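Local coordinates for protein hydrazine synthase subunit gamma (Candidatus Kuenenia stuttgartiensis, PDB 5C2V) that binds two c-type hemes and, within the hydrazine synthase complex, catalyses the first half-reaction, the three-electron reduction of nitric oxide to hydroxylamine, at residues C[118-130]-C[139-152]. Sequence-based numbering, arbitrary orientation.
Sequences ATSSLDRVCGRDP and FSPMRLEALICYIR. With HEC (heme c), chain V.
Cys126 projects from the short helix 123-126 as a knob into a hole on helix 141-152 formed by Leu144, Leu147, Ile148 and Ile151. Its CB lies 3.7 Å from CD2 of Leu147, while SG, turned beside its own backbone N (chi1 -66°), reaches both CD1 of Ile151 and the heme. SG is covalently bonded at 1.8 Å to heme CMB, the carbon at the ring-B methyl position, and Leu147 CD2 packs against the same carbon at 3.6 Å. Towards the C-terminal end of the long helix, Leu122 and Ile151 run alongside one another with reversed directions, Leu122 CD1 meeting Ile151 CG2. Leu122 CD1 also lies 3.6 Å from the aliphatic CG of Arg152, whose NH1 hydrogen-bonds to the Ser36 carbonyl. The Ile148 side chain lies across the Asp123 carboxylate, CG1 and CG2 nearest OD1, and its CD1 lies against the Leu122 carbonyl.

At the other end, Pro130 CG sits over one face of the Phe139 ring, a CH-pi contact 3.7 Å from the centroid and 15° off the normal; heme CBB approaches the ring edge. No direct hydrogen bond joins the segments, but one water bridges Gly127 O and Phe139 N. A second water, bound to the heme iron at 2.1 Å, lies within hydrogen-bonding distance of Asp129 OD2. This is the pocket of heme 1, the probable active site, where Cys126 adds a further thioether-type link to those of Cys63 and Cys66, the pair preceding axial His67 in the CXXCH motif.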
loop_
_atom_site.group_PDB
_atom_site.type_symbol
_atom_site.label_atom_id
_atom_site.label_comp_id
_atom_site.label_asym_id
_atom_site.label_seq_id
_atom_site.Cartn_x
_atom_site.Cartn_y
_atom_site.Cartn_z
ATOM N N ALA C 118 9.378 -0.559 -57.875
ATOM C CA ALA C 118 10.250 -0.247 -59.010
ATOM C C ALA C 118 11.492 0.523 -58.573
ATOM O O ALA C 118 11.845 1.539 -59.174
ATOM C CB ALA C 118 9.487 0.539 -60.065
ATOM N N THR C 119 12.139 0.042 -57.517
ATOM C CA THR C 119 13.259 0.752 -56.912
ATOM C C THR C 119 14.415 0.893 -57.897
ATOM O O THR C 119 14.898 -0.095 -58.449
ATOM C CB THR C 119 13.750 0.039 -55.640
ATOM O OG1 THR C 119 12.625 -0.306 -54.821
ATOM C CG2 THR C 119 14.679 0.939 -54.853
ATOM N N SER C 120 14.856 2.129 -58.106
ATOM C CA SER C 120 15.848 2.433 -59.134
ATOM C C SER C 120 17.249 1.968 -58.753
ATOM O O SER C 120 18.041 1.592 -59.618
ATOM C CB SER C 120 15.862 3.935 -59.427
ATOM O OG SER C 120 16.206 4.679 -58.271
ATOM N N SER C 121 17.556 1.997 -57.460
ATOM C CA SER C 121 18.877 1.599 -56.987
ATOM C C SER C 121 18.796 0.729 -55.740
ATOM O O SER C 121 17.830 0.798 -54.984
ATOM C CB SER C 121 19.736 2.830 -56.699
ATOM O OG SER C 121 19.165 3.621 -55.671
ATOM N N LEU C 122 19.825 -0.085 -55.529
ATOM C CA LEU C 122 19.926 -0.892 -54.321
ATOM C C LEU C 122 20.147 -0.002 -53.104
ATOM O O LEU C 122 19.850 -0.395 -51.975
ATOM C CB LEU C 122 21.060 -1.912 -54.447
ATOM C CG LEU C 122 20.826 -3.070 -55.418
ATOM C CD1 LEU C 122 22.083 -3.911 -55.564
ATOM C CD2 LEU C 122 19.663 -3.923 -54.950
ATOM N N ASP C 123 20.671 1.197 -53.343
ATOM C CA ASP C 123 20.909 2.162 -52.276
ATOM C C ASP C 123 19.598 2.567 -51.612
ATOM O O ASP C 123 19.541 2.765 -50.399
ATOM C CB ASP C 123 21.623 3.406 -52.811
ATOM C CG ASP C 123 22.755 3.070 -53.761
ATOM O OD1 ASP C 123 23.059 1.873 -53.931
ATOM O OD2 ASP C 123 23.350 4.009 -54.331
ATOM N N ARG C 124 18.545 2.683 -52.415
ATOM C CA ARG C 124 17.235 3.082 -51.911
ATOM C C ARG C 124 16.538 1.942 -51.174
ATOM O O ARG C 124 15.492 2.141 -50.556
ATOM C CB ARG C 124 16.350 3.580 -53.055
ATOM C CG ARG C 124 16.754 4.935 -53.613
ATOM C CD ARG C 124 15.782 5.389 -54.689
ATOM N NE ARG C 124 15.944 6.802 -55.014
ATOM C CZ ARG C 124 15.145 7.476 -55.836
ATOM N NH1 ARG C 124 14.124 6.863 -56.419
ATOM N NH2 ARG C 124 15.366 8.761 -56.073
ATOM N N VAL C 125 17.116 0.749 -51.245
ATOM C CA VAL C 125 16.584 -0.399 -50.523
ATOM C C VAL C 125 17.190 -0.483 -49.125
ATOM O O VAL C 125 16.483 -0.371 -48.124
ATOM C CB VAL C 125 16.847 -1.718 -51.271
ATOM C CG1 VAL C 125 16.371 -2.898 -50.440
ATOM C CG2 VAL C 125 16.161 -1.705 -52.626
ATOM N N CYS C 126 18.503 -0.683 -49.066
ATOM C CA CYS C 126 19.204 -0.825 -47.793
ATOM C C CYS C 126 19.328 0.489 -47.035
ATOM O O CYS C 126 19.191 0.515 -45.816
ATOM C CB CYS C 126 20.593 -1.415 -48.017
ATOM S SG CYS C 126 20.560 -3.101 -48.625
ATOM N N GLY C 127 19.594 1.574 -47.757
ATOM C CA GLY C 127 19.752 2.880 -47.139
ATOM C C GLY C 127 18.505 3.343 -46.411
ATOM O O GLY C 127 18.572 4.173 -45.505
ATOM N N ARG C 128 17.361 2.802 -46.818
ATOM C CA ARG C 128 16.084 3.112 -46.188
ATOM C C ARG C 128 15.868 2.331 -44.894
ATOM O O ARG C 128 15.275 2.840 -43.943
ATOM C CB ARG C 128 14.937 2.827 -47.158
ATOM C CG ARG C 128 14.222 4.068 -47.651
ATOM C CD ARG C 128 12.939 3.702 -48.370
ATOM N NE ARG C 128 12.026 4.836 -48.449
ATOM C CZ ARG C 128 10.726 4.764 -48.183
ATOM N NH1 ARG C 128 10.185 3.610 -47.819
ATOM N NH2 ARG C 128 9.968 5.847 -48.277
ATOM N N ASP C 129 16.358 1.094 -44.869
ATOM C CA ASP C 129 16.113 0.164 -43.766
ATOM C C ASP C 129 16.437 0.672 -42.349
ATOM O O ASP C 129 15.728 0.314 -41.408
ATOM C CB ASP C 129 16.878 -1.138 -44.016
ATOM C CG ASP C 129 16.266 -1.965 -45.130
ATOM O OD1 ASP C 129 15.088 -1.723 -45.472
ATOM O OD2 ASP C 129 16.959 -2.857 -45.663
ATOM N N PRO C 130 17.510 1.472 -42.177
ATOM C CA PRO C 130 17.722 1.999 -40.824
ATOM C C PRO C 130 16.544 2.802 -40.274
ATOM O O PRO C 130 16.266 2.700 -39.084
ATOM C CB PRO C 130 18.947 2.898 -40.992
ATOM C CG PRO C 130 19.714 2.252 -42.073
ATOM C CD PRO C 130 18.683 1.726 -43.035
ATOM N N PHE C 139 22.903 5.051 -42.241
ATOM C CA PHE C 139 24.251 4.713 -42.683
ATOM C C PHE C 139 25.002 5.932 -43.203
ATOM O O PHE C 139 24.401 6.868 -43.731
ATOM C CB PHE C 139 24.202 3.643 -43.776
ATOM C CG PHE C 139 23.642 2.329 -43.318
ATOM C CD1 PHE C 139 23.944 1.829 -42.062
ATOM C CD2 PHE C 139 22.811 1.593 -44.145
ATOM C CE1 PHE C 139 23.429 0.616 -41.643
ATOM C CE2 PHE C 139 22.292 0.381 -43.731
ATOM C CZ PHE C 139 22.601 -0.107 -42.478
ATOM N N SER C 140 26.321 5.913 -43.046
ATOM C CA SER C 140 27.182 6.896 -43.687
ATOM C C SER C 140 27.245 6.569 -45.178
ATOM O O SER C 140 26.927 5.444 -45.571
ATOM C CB SER C 140 28.579 6.886 -43.057
ATOM O OG SER C 140 29.227 5.645 -43.271
ATOM N N PRO C 141 27.633 7.545 -46.017
ATOM C CA PRO C 141 27.738 7.278 -47.457
ATOM C C PRO C 141 28.649 6.090 -47.769
ATOM O O PRO C 141 28.307 5.236 -48.594
ATOM C CB PRO C 141 28.337 8.573 -48.012
ATOM C CG PRO C 141 27.933 9.621 -47.042
ATOM C CD PRO C 141 27.910 8.958 -45.696
ATOM N N MET C 142 29.790 6.040 -47.091
ATOM C CA MET C 142 30.792 5.007 -47.325
ATOM C C MET C 142 30.269 3.614 -46.985
ATOM O O MET C 142 30.405 2.682 -47.777
ATOM C CB MET C 142 32.053 5.301 -46.512
ATOM C CG MET C 142 33.295 4.579 -47.006
ATOM S SD MET C 142 33.767 5.102 -48.666
ATOM C CE MET C 142 35.250 4.131 -48.921
ATOM N N ARG C 143 29.672 3.477 -45.804
ATOM C CA ARG C 143 29.159 2.187 -45.355
ATOM C C ARG C 143 28.010 1.705 -46.235
ATOM O O ARG C 143 27.891 0.509 -46.518
ATOM C CB ARG C 143 28.716 2.266 -43.890
ATOM C CG ARG C 143 29.880 2.265 -42.907
ATOM C CD ARG C 143 29.425 2.143 -41.458
ATOM N NE ARG C 143 29.084 3.434 -40.867
ATOM C CZ ARG C 143 27.859 3.790 -40.496
ATOM N NH1 ARG C 143 26.846 2.946 -40.645
ATOM N NH2 ARG C 143 27.648 4.987 -39.966
ATOM N N LEU C 144 27.171 2.636 -46.677
ATOM C CA LEU C 144 26.083 2.300 -47.585
ATOM C C LEU C 144 26.635 1.795 -48.913
ATOM O O LEU C 144 26.217 0.748 -49.407
ATOM C CB LEU C 144 25.170 3.506 -47.817
ATOM C CG LEU C 144 23.991 3.258 -48.763
ATOM C CD1 LEU C 144 23.187 2.046 -48.316
ATOM C CD2 LEU C 144 23.102 4.489 -48.858
ATOM N N GLU C 145 27.583 2.539 -49.478
ATOM C CA GLU C 145 28.201 2.150 -50.743
ATOM C C GLU C 145 28.859 0.777 -50.637
ATOM O O GLU C 145 28.754 -0.040 -51.550
ATOM C CB GLU C 145 29.230 3.191 -51.189
ATOM C CG GLU C 145 29.864 2.881 -52.537
ATOM C CD GLU C 145 30.915 3.894 -52.942
ATOM O OE1 GLU C 145 31.167 4.838 -52.165
ATOM O OE2 GLU C 145 31.489 3.745 -54.042
ATOM N N ALA C 146 29.531 0.531 -49.516
ATOM C CA ALA C 146 30.175 -0.756 -49.272
ATOM C C ALA C 146 29.144 -1.879 -49.210
ATOM O O ALA C 146 29.346 -2.958 -49.777
ATOM C CB ALA C 146 30.985 -0.708 -47.987
ATOM N N LEU C 147 28.039 -1.615 -48.519
ATOM C CA LEU C 147 26.946 -2.577 -48.412
ATOM C C LEU C 147 26.404 -2.941 -49.792
ATOM O O LEU C 147 26.245 -4.122 -50.126
ATOM C CB LEU C 147 25.832 -2.011 -47.529
ATOM C CG LEU C 147 24.648 -2.920 -47.202
ATOM C CD1 LEU C 147 25.130 -4.256 -46.664
ATOM C CD2 LEU C 147 23.734 -2.237 -46.197
ATOM N N ILE C 148 26.136 -1.916 -50.597
ATOM C CA ILE C 148 25.643 -2.116 -51.955
ATOM C C ILE C 148 26.654 -2.893 -52.794
ATOM O O ILE C 148 26.277 -3.734 -53.611
ATOM C CB ILE C 148 25.327 -0.774 -52.639
ATOM C CG1 ILE C 148 24.338 0.025 -51.790
ATOM C CG2 ILE C 148 24.765 -0.998 -54.036
ATOM C CD1 ILE C 148 23.083 -0.740 -51.439
ATOM N N CYS C 149 27.937 -2.618 -52.581
ATOM C CA CYS C 149 28.995 -3.358 -53.259
ATOM C C CYS C 149 28.948 -4.836 -52.887
ATOM O O CYS C 149 29.162 -5.702 -53.735
ATOM C CB CYS C 149 30.370 -2.775 -52.930
ATOM S SG CYS C 149 30.716 -1.176 -53.701
ATOM N N TYR C 150 28.664 -5.119 -51.618
ATOM C CA TYR C 150 28.535 -6.502 -51.167
ATOM C C TYR C 150 27.340 -7.184 -51.820
ATOM O O TYR C 150 27.417 -8.349 -52.214
ATOM C CB TYR C 150 28.402 -6.578 -49.645
ATOM C CG TYR C 150 27.966 -7.943 -49.158
ATOM C CD1 TYR C 150 28.873 -8.993 -49.076
ATOM C CD2 TYR C 150 26.648 -8.186 -48.791
ATOM C CE1 TYR C 150 28.480 -10.245 -48.641
ATOM C CE2 TYR C 150 26.246 -9.435 -48.355
ATOM C CZ TYR C 150 27.166 -10.461 -48.280
ATOM O OH TYR C 150 26.770 -11.705 -47.845
ATOM N N ILE C 151 26.231 -6.459 -51.922
ATOM C CA ILE C 151 25.014 -7.013 -52.507
ATOM C C ILE C 151 25.183 -7.303 -53.997
ATOM O O ILE C 151 24.752 -8.346 -54.491
ATOM C CB ILE C 151 23.824 -6.065 -52.304
ATOM C CG1 ILE C 151 23.564 -5.870 -50.812
ATOM C CG2 ILE C 151 22.579 -6.603 -52.990
ATOM C CD1 ILE C 151 23.060 -4.503 -50.474
ATOM N N ARG C 152 25.820 -6.377 -54.706
ATOM C CA ARG C 152 26.043 -6.522 -56.140
ATOM C C ARG C 152 27.020 -7.652 -56.453
ATOM O O ARG C 152 26.990 -8.226 -57.542
ATOM C CB ARG C 152 26.560 -5.206 -56.730
ATOM C CG ARG C 152 25.532 -4.086 -56.729
ATOM C CD ARG C 152 26.175 -2.726 -56.954
ATOM N NE ARG C 152 26.786 -2.604 -58.275
ATOM C CZ ARG C 152 27.345 -1.489 -58.733
ATOM N NH1 ARG C 152 27.369 -0.398 -57.978
ATOM N NH2 ARG C 152 27.879 -1.461 -59.947
HETATM FE FE HEC V . 15.837 -6.603 -47.100
HETATM C CHA HEC V . 14.093 -6.740 -50.057
HETATM C CHB HEC V . 18.682 -5.851 -48.823
HETATM C CHC HEC V . 17.540 -6.217 -44.123
HETATM C CHD HEC V . 13.256 -8.086 -45.403
HETATM N NA HEC V . 16.292 -6.306 -49.086
HETATM C C1A HEC V . 15.443 -6.486 -50.159
HETATM C C2A HEC V . 16.225 -6.372 -51.381
HETATM C C3A HEC V . 17.495 -6.121 -51.028
HETATM C C4A HEC V . 17.557 -6.078 -49.582
HETATM C CMA HEC V . 18.712 -5.908 -51.958
HETATM C CAA HEC V . 15.661 -6.498 -52.819
HETATM C CBA HEC V . 16.276 -7.681 -53.566
HETATM C CGA HEC V . 15.736 -7.746 -54.971
HETATM O O1A HEC V . 14.820 -6.950 -55.304
HETATM O O2A HEC V . 16.223 -8.598 -55.760
HETATM N NB HEC V . 17.801 -6.239 -46.563
HETATM C C1B HEC V . 18.718 -5.711 -47.451
HETATM C C2B HEC V . 19.714 -4.984 -46.691
HETATM C C3B HEC V . 19.405 -5.090 -45.393
HETATM C C4B HEC V . 18.193 -5.879 -45.287
HETATM C CMB HEC V . 20.924 -4.245 -47.303
HETATM C CAB HEC V . 20.172 -4.482 -44.194
HETATM C CBB HEC V . 20.025 -2.945 -44.168
HETATM N NC HEC V . 15.476 -7.083 -45.125
HETATM C C1C HEC V . 16.294 -6.802 -44.049
HETATM C C2C HEC V . 15.560 -7.098 -42.836
HETATM C C3C HEC V . 14.439 -7.740 -43.192
HETATM C C4C HEC V . 14.321 -7.662 -44.638
HETATM C CMC HEC V . 16.191 -7.089 -41.424
HETATM C CAC HEC V . 13.371 -8.324 -42.237
HETATM C CBC HEC V . 12.656 -7.186 -41.474
HETATM N ND HEC V . 13.985 -7.370 -47.662
HETATM C C1D HEC V . 13.030 -7.785 -46.733
HETATM C C2D HEC V . 11.745 -7.851 -47.392
HETATM C C3D HEC V . 12.006 -7.433 -48.845
HETATM C C4D HEC V . 13.423 -7.152 -48.920
HETATM C CMD HEC V . 10.395 -8.258 -46.764
HETATM C CAD HEC V . 10.974 -7.323 -49.985
HETATM C CBD HEC V . 10.266 -5.976 -49.867
HETATM C CGD HEC V . 9.264 -5.832 -50.981
HETATM O O1D HEC V . 8.585 -4.775 -51.050
HETATM O O2D HEC V . 9.146 -6.777 -51.801
HETATM O O HOH W 1 21.076 4.942 -44.282
HETATM O O HOH W 2 14.926 -4.715 -47.053
#